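Local coordinates for putative acetyl-CoA acetyltransferase (Thermus thermophilus, PDB 1ULQ), which probably acts as a thiolase, making or cleaving 3-oxoacyl-CoA by acyl transfer between CoA and acetyl-CoA in lipid metabolism, at residues Ala279-Ala285 and Ala394-Met400; Pro2-Glu8 and Ala261-Asp267; Phe313-Ile319 and Glu335-Ser339. One frame throughout, in Å; residues are numbered along the deposited sequence.

Interaction 1: Ala279-Ala285 and Ala394-Met400; sequences ARVRAIA and AVVVEGM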
loop_
_atom_site.group_PDB
_atom_site.type_symbol
_atom_site.label_atom_id
_atom_site.label_comp_id
_atom_site.label_asym_id
_atom_site.label_seq_id
_atom_site.Cartn_x
_atom_site.Cartn_y
_atom_site.Cartn_z
ATOM N N ALA C 279 -24.812 27.757 29.536
ATOM C CA ALA C 279 -26.005 27.737 28.711
ATOM C C ALA C 279 -26.763 26.447 28.975
ATOM O O ALA C 279 -26.267 25.535 29.649
ATOM C CB ALA C 279 -25.626 27.831 27.247
ATOM N N ARG C 280 -27.966 26.387 28.421
ATOM C CA ARG C 280 -28.864 25.247 28.557
ATOM C C ARG C 280 -29.239 24.747 27.146
ATOM O O ARG C 280 -29.497 25.550 26.242
ATOM C CB ARG C 280 -30.114 25.709 29.324
ATOM C CG ARG C 280 -31.338 24.826 29.195
ATOM C CD ARG C 280 -32.648 25.628 29.088
ATOM N NE ARG C 280 -32.906 26.487 30.244
ATOM C CZ ARG C 280 -34.069 27.098 30.490
ATOM N NH1 ARG C 280 -35.103 26.949 29.665
ATOM N NH2 ARG C 280 -34.196 27.879 31.560
ATOM N N VAL C 281 -29.245 23.433 26.944
ATOM C CA VAL C 281 -29.619 22.888 25.643
ATOM C C VAL C 281 -31.152 22.911 25.527
ATOM O O VAL C 281 -31.861 22.204 26.248
ATOM C CB VAL C 281 -29.100 21.449 25.475
ATOM C CG1 VAL C 281 -29.556 20.876 24.158
ATOM C CG2 VAL C 281 -27.599 21.453 25.546
ATOM N N ARG C 282 -31.655 23.743 24.623
ATOM C CA ARG C 282 -33.091 23.863 24.427
ATOM C C ARG C 282 -33.688 22.834 23.473
ATOM O O ARG C 282 -34.595 22.102 23.857
ATOM C CB ARG C 282 -33.438 25.270 23.946
ATOM C CG ARG C 282 -33.922 26.198 25.052
ATOM C CD ARG C 282 -35.415 26.456 24.920
ATOM N NE ARG C 282 -35.820 27.669 25.628
ATOM C CZ ARG C 282 -37.021 28.231 25.533
ATOM N NH1 ARG C 282 -37.958 27.694 24.757
ATOM N NH2 ARG C 282 -37.282 29.336 26.217
ATOM N N ALA C 283 -33.204 22.771 22.236
ATOM C CA ALA C 283 -33.748 21.808 21.293
ATOM C C ALA C 283 -32.741 21.383 20.251
ATOM O O ALA C 283 -31.831 22.144 19.907
ATOM C CB ALA C 283 -34.967 22.383 20.616
ATOM N N ILE C 284 -32.915 20.163 19.746
ATOM C CA ILE C 284 -32.030 19.617 18.720
ATOM C C ILE C 284 -32.851 19.120 17.531
ATOM O O ILE C 284 -33.984 18.662 17.697
ATOM C CB ILE C 284 -31.225 18.429 19.247
ATOM C CG1 ILE C 284 -30.668 18.746 20.626
ATOM C CG2 ILE C 284 -30.083 18.134 18.310
ATOM C CD1 ILE C 284 -30.216 17.512 21.373
ATOM N N ALA C 285 -32.274 19.203 16.334
ATOM C CA ALA C 285 -32.953 18.748 15.123
ATOM C C ALA C 285 -31.970 18.331 14.039
ATOM O O ALA C 285 -30.969 18.992 13.789
ATOM C CB ALA C 285 -33.880 19.836 14.588
ATOM N N ALA C 394 -28.739 21.041 13.736
ATOM C CA ALA C 394 -28.817 22.329 14.421
ATOM C C ALA C 394 -29.186 22.132 15.889
ATOM O O ALA C 394 -29.972 21.239 16.239
ATOM C CB ALA C 394 -29.843 23.228 13.742
ATOM N N VAL C 395 -28.614 22.976 16.743
ATOM C CA VAL C 395 -28.856 22.913 18.180
ATOM C C VAL C 395 -29.161 24.291 18.737
ATOM O O VAL C 395 -28.378 25.220 18.541
ATOM C CB VAL C 395 -27.629 22.377 18.901
ATOM C CG1 VAL C 395 -27.787 22.533 20.401
ATOM C CG2 VAL C 395 -27.426 20.935 18.530
ATOM N N VAL C 396 -30.293 24.433 19.424
ATOM C CA VAL C 396 -30.644 25.727 20.001
ATOM C C VAL C 396 -30.273 25.750 21.476
ATOM O O VAL C 396 -30.590 24.837 22.234
ATOM C CB VAL C 396 -32.139 26.046 19.856
ATOM C CG1 VAL C 396 -32.399 27.468 20.302
ATOM C CG2 VAL C 396 -32.575 25.863 18.425
ATOM N N VAL C 397 -29.605 26.815 21.878
ATOM C CA VAL C 397 -29.150 26.961 23.245
ATOM C C VAL C 397 -29.598 28.282 23.887
ATOM O O VAL C 397 -29.639 29.330 23.227
ATOM C CB VAL C 397 -27.625 26.840 23.255
ATOM C CG1 VAL C 397 -27.036 27.544 24.436
ATOM C CG2 VAL C 397 -27.254 25.389 23.267
ATOM N N GLU C 398 -29.942 28.217 25.173
ATOM C CA GLU C 398 -30.384 29.387 25.932
ATOM C C GLU C 398 -29.316 29.717 26.967
ATOM O O GLU C 398 -28.916 28.856 27.750
ATOM C CB GLU C 398 -31.725 29.097 26.626
ATOM C CG GLU C 398 -32.364 30.309 27.326
ATOM C CD GLU C 398 -33.805 30.053 27.807
ATOM O OE1 GLU C 398 -34.223 28.870 27.858
ATOM O OE2 GLU C 398 -34.515 31.037 28.145
ATOM N N GLY C 399 -28.844 30.960 26.953
ATOM C CA GLY C 399 -27.811 31.372 27.890
ATOM C C GLY C 399 -28.309 31.472 29.320
ATOM O O GLY C 399 -29.518 31.584 29.548
ATOM N N MET C 400 -27.378 31.424 30.277
ATOM C CA MET C 400 -27.712 31.511 31.703
ATOM C C MET C 400 -26.592 32.150 32.543
ATOM O O MET C 400 -25.526 32.461 31.974
ATOM C CB MET C 400 -28.030 30.117 32.255
ATOM C CG MET C 400 -29.015 29.331 31.394
ATOM S SD MET C 400 -30.048 28.094 32.251
ATOM C CE MET C 400 -28.825 26.862 32.709
#
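Arg280 and Glu398, Ala283 and Val396, and Ala285 and Ala394 are the hydrogen-bonded pairs of two antiparallel strands, whose axes approach to 4.4 Å at 146° between their N-to-C directions. Val281 with Val397 and Ile284 with Val395 form non-hydrogen-bonded pairs. The ladder shifts register once, at a classic beta bulge: Arg282 and Ala283 both face Val396, whose O accepts Arg282 N at 2.8 Å and, more weakly, Ala283 N at 3.3 Å. Val396 N returns a bond to Ala283 O at 2.8 Å; beyond the bulge, two bonds between Ala285 and Ala394 restore regular pairing.

On the Ala283, Ala285 and Val396 face, a single carboxylate oxygen serves two arginines. Glu398 is extended, its CG anti to the backbone N (chi1 -173°), which carries the carboxylate out between the guanidinium groups. Arg282 NE donates to Glu398 OE1 at 3.0 Å; the bond is fairly straight (162°), near the guanidinium plane, but reaches the oxygen from above the carboxylate plane. Arg280 differs: OE1 lies over its guanidinium face, 2.8 Å from NH1, a salt bridge of charge without a directed N-H. OE2 has a weak hydrogen bond to Gln379. Two cations around one oxygen would probably stabilise the ionised carboxylate. On the other face, Ile284 CG2 lies alongside Val395 CG2 at 3.9 Å.

Strand 4-16 continues the sheet beyond 279-285, and strand 380-387 beyond 394-400. Helix 91-104 packs on Val281 and Ile284, whereas helix 298-308 covers Ala285 and Ala394, placing the pair between helical layers, as in the thiolase fold.

Interaction 2: Pro2-Glu8 and Ala261-Asp267; sequences PEAWIVE and AVLLVSD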
loop_
_atom_site.group_PDB
_atom_site.type_symbol
_atom_site.label_atom_id
_atom_site.label_comp_id
_atom_site.label_asym_id
_atom_site.label_seq_id
_atom_site.Cartn_x
_atom_site.Cartn_y
_atom_site.Cartn_z
ATOM N N PRO C 2 -35.218 23.313 32.439
ATOM C CA PRO C 2 -33.759 23.085 32.450
ATOM C C PRO C 2 -33.378 21.710 33.016
ATOM O O PRO C 2 -33.546 21.454 34.217
ATOM C CB PRO C 2 -33.148 24.188 33.297
ATOM C CG PRO C 2 -34.176 25.273 33.164
ATOM C CD PRO C 2 -35.526 24.549 33.177
ATOM N N GLU C 3 -32.878 20.828 32.149
ATOM C CA GLU C 3 -32.443 19.504 32.562
ATOM C C GLU C 3 -30.979 19.321 32.120
ATOM O O GLU C 3 -30.151 18.932 32.940
ATOM C CB GLU C 3 -33.361 18.422 31.967
ATOM C CG GLU C 3 -33.036 16.962 32.367
ATOM C CD GLU C 3 -33.752 16.456 33.632
ATOM O OE1 GLU C 3 -34.868 16.923 33.919
ATOM O OE2 GLU C 3 -33.217 15.564 34.322
ATOM N N ALA C 4 -30.636 19.634 30.865
ATOM C CA ALA C 4 -29.247 19.465 30.388
ATOM C C ALA C 4 -28.456 20.784 30.286
ATOM O O ALA C 4 -28.700 21.590 29.387
ATOM C CB ALA C 4 -29.250 18.763 29.050
ATOM N N TRP C 5 -27.488 20.981 31.185
ATOM C CA TRP C 5 -26.692 22.218 31.232
ATOM C C TRP C 5 -25.246 22.163 30.787
ATOM O O TRP C 5 -24.478 21.313 31.234
ATOM C CB TRP C 5 -26.678 22.790 32.652
ATOM C CG TRP C 5 -27.968 23.370 33.144
ATOM C CD1 TRP C 5 -29.170 23.396 32.497
ATOM C CD2 TRP C 5 -28.178 23.997 34.407
ATOM N NE1 TRP C 5 -30.115 24.001 33.280
ATOM C CE2 TRP C 5 -29.534 24.382 34.459
ATOM C CE3 TRP C 5 -27.349 24.270 35.503
ATOM C CZ2 TRP C 5 -30.081 25.029 35.560
ATOM C CZ3 TRP C 5 -27.888 24.909 36.597
ATOM C CH2 TRP C 5 -29.247 25.285 36.618
ATOM N N ILE C 6 -24.872 23.117 29.946
ATOM C CA ILE C 6 -23.504 23.219 29.454
ATOM C C ILE C 6 -22.737 24.019 30.487
ATOM O O ILE C 6 -22.946 25.217 30.614
ATOM C CB ILE C 6 -23.451 23.967 28.114
ATOM C CG1 ILE C 6 -24.196 23.161 27.043
ATOM C CG2 ILE C 6 -22.011 24.202 27.711
ATOM C CD1 ILE C 6 -24.110 23.749 25.651
ATOM N N VAL C 7 -21.844 23.358 31.211
ATOM C CA VAL C 7 -21.087 24.012 32.273
ATOM C C VAL C 7 -19.621 24.316 31.958
ATOM O O VAL C 7 -18.929 24.969 32.742
ATOM C CB VAL C 7 -21.141 23.156 33.535
ATOM C CG1 VAL C 7 -20.750 23.983 34.734
ATOM C CG2 VAL C 7 -22.536 22.590 33.704
ATOM N N GLU C 8 -19.145 23.853 30.809
ATOM C CA GLU C 8 -17.760 24.084 30.429
ATOM C C GLU C 8 -17.592 23.773 28.946
ATOM O O GLU C 8 -18.203 22.834 28.443
ATOM C CB GLU C 8 -16.854 23.170 31.262
ATOM C CG GLU C 8 -15.458 23.694 31.505
ATOM C CD GLU C 8 -15.477 25.009 32.234
ATOM O OE1 GLU C 8 -16.152 25.090 33.287
ATOM O OE2 GLU C 8 -14.820 25.957 31.755
ATOM N N ALA C 261 -14.251 19.836 23.199
ATOM C CA ALA C 261 -15.099 19.077 24.110
ATOM C C ALA C 261 -15.900 19.995 25.019
ATOM O O ALA C 261 -15.387 20.996 25.506
ATOM C CB ALA C 261 -14.250 18.145 24.952
ATOM N N VAL C 262 -17.161 19.652 25.242
ATOM C CA VAL C 262 -18.015 20.438 26.112
ATOM C C VAL C 262 -18.595 19.524 27.195
ATOM O O VAL C 262 -18.974 18.386 26.926
ATOM C CB VAL C 262 -19.139 21.175 25.293
ATOM C CG1 VAL C 262 -19.663 20.299 24.196
ATOM C CG2 VAL C 262 -20.273 21.592 26.207
ATOM N N LEU C 263 -18.630 20.024 28.426
ATOM C CA LEU C 263 -19.137 19.264 29.565
ATOM C C LEU C 263 -20.585 19.616 29.912
ATOM O O LEU C 263 -20.899 20.770 30.229
ATOM C CB LEU C 263 -18.252 19.519 30.788
ATOM C CG LEU C 263 -18.682 18.876 32.107
ATOM C CD1 LEU C 263 -18.485 17.366 32.037
ATOM C CD2 LEU C 263 -17.862 19.465 33.239
ATOM N N LEU C 264 -21.464 18.620 29.844
ATOM C CA LEU C 264 -22.868 18.828 30.163
ATOM C C LEU C 264 -23.246 18.058 31.421
ATOM O O LEU C 264 -22.814 16.919 31.628
ATOM C CB LEU C 264 -23.760 18.392 29.006
ATOM C CG LEU C 264 -23.811 19.316 27.792
ATOM C CD1 LEU C 264 -22.525 19.200 27.019
ATOM C CD2 LEU C 264 -24.972 18.928 26.901
ATOM N N VAL C 265 -24.053 18.688 32.265
ATOM C CA VAL C 265 -24.467 18.061 33.511
ATOM C C VAL C 265 -25.951 18.308 33.730
ATOM O O VAL C 265 -26.518 19.216 33.134
ATOM C CB VAL C 265 -23.701 18.656 34.700
ATOM C CG1 VAL C 265 -22.204 18.548 34.469
ATOM C CG2 VAL C 265 -24.115 20.100 34.897
ATOM N N SER C 266 -26.580 17.493 34.569
ATOM C CA SER C 266 -27.994 17.682 34.859
ATOM C C SER C 266 -28.114 18.939 35.718
ATOM O O SER C 266 -27.188 19.281 36.466
ATOM C CB SER C 266 -28.565 16.476 35.615
ATOM O OG SER C 266 -28.051 16.374 36.937
ATOM N N ASP C 267 -29.246 19.630 35.617
ATOM C CA ASP C 267 -29.424 20.850 36.387
ATOM C C ASP C 267 -29.359 20.572 37.879
ATOM O O ASP C 267 -28.737 21.329 38.625
ATOM C CB ASP C 267 -30.738 21.537 36.020
ATOM C CG ASP C 267 -31.941 20.785 36.498
ATOM O OD1 ASP C 267 -31.912 19.540 36.457
ATOM O OD2 ASP C 267 -32.924 21.442 36.897
#
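Trp5 presents one face of its indole to Asp267, while Met400 approaches the other face and Pro2 CB lies at the edge, near the ring plane. Asp267 CB sits 3.7 Å from the centroid of the Trp5 six-membered ring and 24° off its normal, the geometry of a CH-pi contact. This methylene does the touching, since CB is the Asp267 atom nearest the ring, 3.5 Å from Trp5 CE2; the carboxylate beyond is steeply inclined, its plane 73° from that of the ring. Trp5 CG lies beside its backbone N and anti to its carbonyl carbon, which sets the indole over Asp267.

Behind this pair runs an antiparallel ladder. Trp5 N bonds to Val265 O at 2.8 Å, and Val265 N returns a bond to Trp5 O at 2.9 Å. Asp267 N reaches Glu3 O at 2.9 Å along a bent path (135°). At the other end a classic beta bulge sets Val7 and Glu8 against Leu263: Val7 N donates to Leu263 O, and Leu263 N to Glu8 O. Ile6 CG1 packs 3.9 Å from Leu264 CG.

Ser266 is the N-cap of helix 267-273, its OG bonded to Tyr269 N and to Asp268. Helix 91-104 packs on Ala4, Val262 and Leu264. Strands 256-266 and 4-16 are the last two in the 3-2-4-5-1 sheet order of the N-terminal half, as in thiolases, and strand 279-288 of the C-terminal half adjoins 4-16.

Interaction 3: Phe313-Ile319 and Glu335-Ser339; sequences FSDLGLI and EWSLS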
loop_
_atom_site.group_PDB
_atom_site.type_symbol
_atom_site.label_atom_id
_atom_site.label_comp_id
_atom_site.label_asym_id
_atom_site.label_seq_id
_atom_site.Cartn_x
_atom_site.Cartn_y
_atom_site.Cartn_z
ATOM N N PHE C 313 -36.791 32.553 14.334
ATOM C CA PHE C 313 -35.414 32.883 13.973
ATOM C C PHE C 313 -35.033 34.227 14.581
ATOM O O PHE C 313 -33.898 34.424 15.016
ATOM C CB PHE C 313 -35.256 32.954 12.456
ATOM C CG PHE C 313 -33.829 32.959 12.006
ATOM C CD1 PHE C 313 -33.086 31.787 12.006
ATOM C CD2 PHE C 313 -33.216 34.140 11.604
ATOM C CE1 PHE C 313 -31.752 31.792 11.611
ATOM C CE2 PHE C 313 -31.881 34.150 11.211
ATOM C CZ PHE C 313 -31.150 32.979 11.213
ATOM N N SER C 314 -36.009 35.133 14.615
ATOM C CA SER C 314 -35.840 36.480 15.149
ATOM C C SER C 314 -35.505 36.546 16.642
ATOM O O SER C 314 -35.028 37.579 17.114
ATOM C CB SER C 314 -37.106 37.292 14.886
ATOM O OG SER C 314 -38.198 36.727 15.593
ATOM N N ASP C 315 -35.771 35.468 17.381
ATOM C CA ASP C 315 -35.467 35.417 18.815
ATOM C C ASP C 315 -33.974 35.088 19.025
ATOM O O ASP C 315 -33.454 35.222 20.126
ATOM C CB ASP C 315 -36.315 34.342 19.534
ATOM C CG ASP C 315 -37.820 34.676 19.600
ATOM O OD1 ASP C 315 -38.210 35.749 20.124
ATOM O OD2 ASP C 315 -38.628 33.839 19.147
ATOM N N LEU C 316 -33.292 34.642 17.967
ATOM C CA LEU C 316 -31.867 34.292 18.046
ATOM C C LEU C 316 -30.996 35.545 18.185
ATOM O O LEU C 316 -31.145 36.511 17.431
ATOM C CB LEU C 316 -31.436 33.498 16.796
ATOM C CG LEU C 316 -31.995 32.088 16.564
ATOM C CD1 LEU C 316 -31.362 31.467 15.337
ATOM C CD2 LEU C 316 -31.693 31.221 17.756
ATOM N N GLY C 317 -30.084 35.528 19.146
ATOM C CA GLY C 317 -29.231 36.683 19.339
ATOM C C GLY C 317 -27.780 36.418 19.007
ATOM O O GLY C 317 -26.915 37.268 19.211
ATOM N N LEU C 318 -27.512 35.223 18.499
ATOM C CA LEU C 318 -26.169 34.828 18.127
ATOM C C LEU C 318 -26.325 33.581 17.282
ATOM O O LEU C 318 -26.976 32.625 17.691
ATOM C CB LEU C 318 -25.354 34.533 19.375
ATOM C CG LEU C 318 -23.910 35.026 19.372
ATOM C CD1 LEU C 318 -23.869 36.462 18.869
ATOM C CD2 LEU C 318 -23.331 34.926 20.785
ATOM N N ILE C 319 -25.726 33.597 16.098
ATOM C CA ILE C 319 -25.831 32.479 15.171
ATOM C C ILE C 319 -24.484 31.990 14.665
ATOM O O ILE C 319 -23.741 32.750 14.052
ATOM C CB ILE C 319 -26.690 32.891 13.957
ATOM C CG1 ILE C 319 -28.022 33.476 14.448
ATOM C CG2 ILE C 319 -26.933 31.694 13.056
ATOM C CD1 ILE C 319 -28.816 34.196 13.382
ATOM N N GLU C 335 -31.853 31.713 2.216
ATOM C CA GLU C 335 -33.082 31.147 2.756
ATOM C C GLU C 335 -33.542 31.891 4.009
ATOM O O GLU C 335 -34.732 32.157 4.185
ATOM C CB GLU C 335 -32.876 29.670 3.101
ATOM C CG GLU C 335 -32.686 28.748 1.905
ATOM C CD GLU C 335 -33.923 28.668 1.020
ATOM O OE1 GLU C 335 -35.050 28.534 1.551
ATOM O OE2 GLU C 335 -33.765 28.730 -0.212
ATOM N N TRP C 336 -32.592 32.219 4.881
ATOM C CA TRP C 336 -32.890 32.927 6.121
ATOM C C TRP C 336 -33.168 34.414 5.902
ATOM O O TRP C 336 -33.626 35.109 6.818
ATOM C CB TRP C 336 -31.729 32.800 7.105
ATOM C CG TRP C 336 -31.511 31.447 7.683
ATOM C CD1 TRP C 336 -32.404 30.423 7.731
ATOM C CD2 TRP C 336 -30.340 30.993 8.373
ATOM N NE1 TRP C 336 -31.866 29.355 8.410
ATOM C CE2 TRP C 336 -30.598 29.680 8.815
ATOM C CE3 TRP C 336 -29.101 31.572 8.662
ATOM C CZ2 TRP C 336 -29.661 28.934 9.531
ATOM C CZ3 TRP C 336 -28.170 30.832 9.375
ATOM C CH2 TRP C 336 -28.456 29.525 9.802
ATOM N N SER C 337 -32.870 34.898 4.697
ATOM C CA SER C 337 -33.074 36.301 4.348
ATOM C C SER C 337 -32.231 37.161 5.271
ATOM O O SER C 337 -32.723 38.116 5.869
ATOM C CB SER C 337 -34.555 36.672 4.484
ATOM O OG SER C 337 -35.379 35.766 3.756
ATOM N N LEU C 338 -30.956 36.803 5.380
ATOM C CA LEU C 338 -30.000 37.509 6.222
ATOM C C LEU C 338 -28.797 37.997 5.421
ATOM O O LEU C 338 -28.411 37.388 4.414
ATOM C CB LEU C 338 -29.486 36.591 7.323
ATOM C CG LEU C 338 -29.900 36.966 8.730
ATOM C CD1 LEU C 338 -31.374 36.629 8.921
ATOM C CD2 LEU C 338 -29.027 36.208 9.715
ATOM N N SER C 339 -28.195 39.089 5.887
ATOM C CA SER C 339 -27.019 39.657 5.237
ATOM C C SER C 339 -25.767 39.135 5.924
ATOM O O SER C 339 -25.764 38.968 7.137
ATOM C CB SER C 339 -27.044 41.182 5.329
ATOM O OG SER C 339 -25.837 41.740 4.830
#
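Phe313 swings its CG anti to the backbone N (chi1 -166°), and Trp336 holds its CG beside its own backbone N (chi1 -69°); these two settings carry the rings to each other from segments whose nearest CA atoms, those of Phe313 and Trp336, are still 8.2 Å apart. The side chains cross at about a right angle. Phe313 leads with its CE1 and CZ corner, and CE1 comes to rest 3.6 Å above the indole plane of Trp336, over its centre. The ring planes are inclined by 39°, so the pair is oblique, neither a parallel stack nor a T-shaped one.

Leu338 approaches the phenyl ring of Phe313 from the opposite direction. Its CD1 is the nearer branch, meeting Phe313 CE2 obliquely at 3.4 Å, while CD2 lies at the ring edge, 3.8 Å from CE2. The Schellman motif at Ser337, with positive phi, turns the chain after helix 326-336, consistent with Leu338 pointing back at Phe313. From strand 318-321, Ile319 CG2 passes Trp336 CZ3 at 4.0 Å, while its CD1 meets Leu338 CD2 tip to tip at 4.2 Å.

Leu306 of helix 298-308 packs on Phe313, and Thr302 of that helix and Thr384 of strand 380-387 both touch Trp336. The side chain of Trp336 is about 10 Å from that of Cys386, the predicted proton acceptor.

This is packing within a beta-alpha unit: the C-terminal end of helix 326-336 folds back on strand 318-321 and the 3-10 turn before it. No hydrogen bond or salt bridge crosses between the segments. Cohesion therefore probably comes from dispersion and the exclusion of water, although the cluster is partly open to solvent, with Ile319 its buried member.

From the N terminus, the first strand meets 261-267 in interaction 2, closing a loop of some 250 residues that spans most of the N-terminal half of the thiolase. A short helix later, 279-285 opens interaction 1, which closes only when the last strand, at the C terminus, comes back beside it. Interaction 3 lies wholly within that second loop, joining the approach to edge strand 318-321 with the end of helix 326-336. None of the three cross. Interactions 1 and 2 touch, because strands 4-16 and 279-288 are sheet neighbours, bonded through Ala279 O to Ile6 N; together they join the two halves across one sheet.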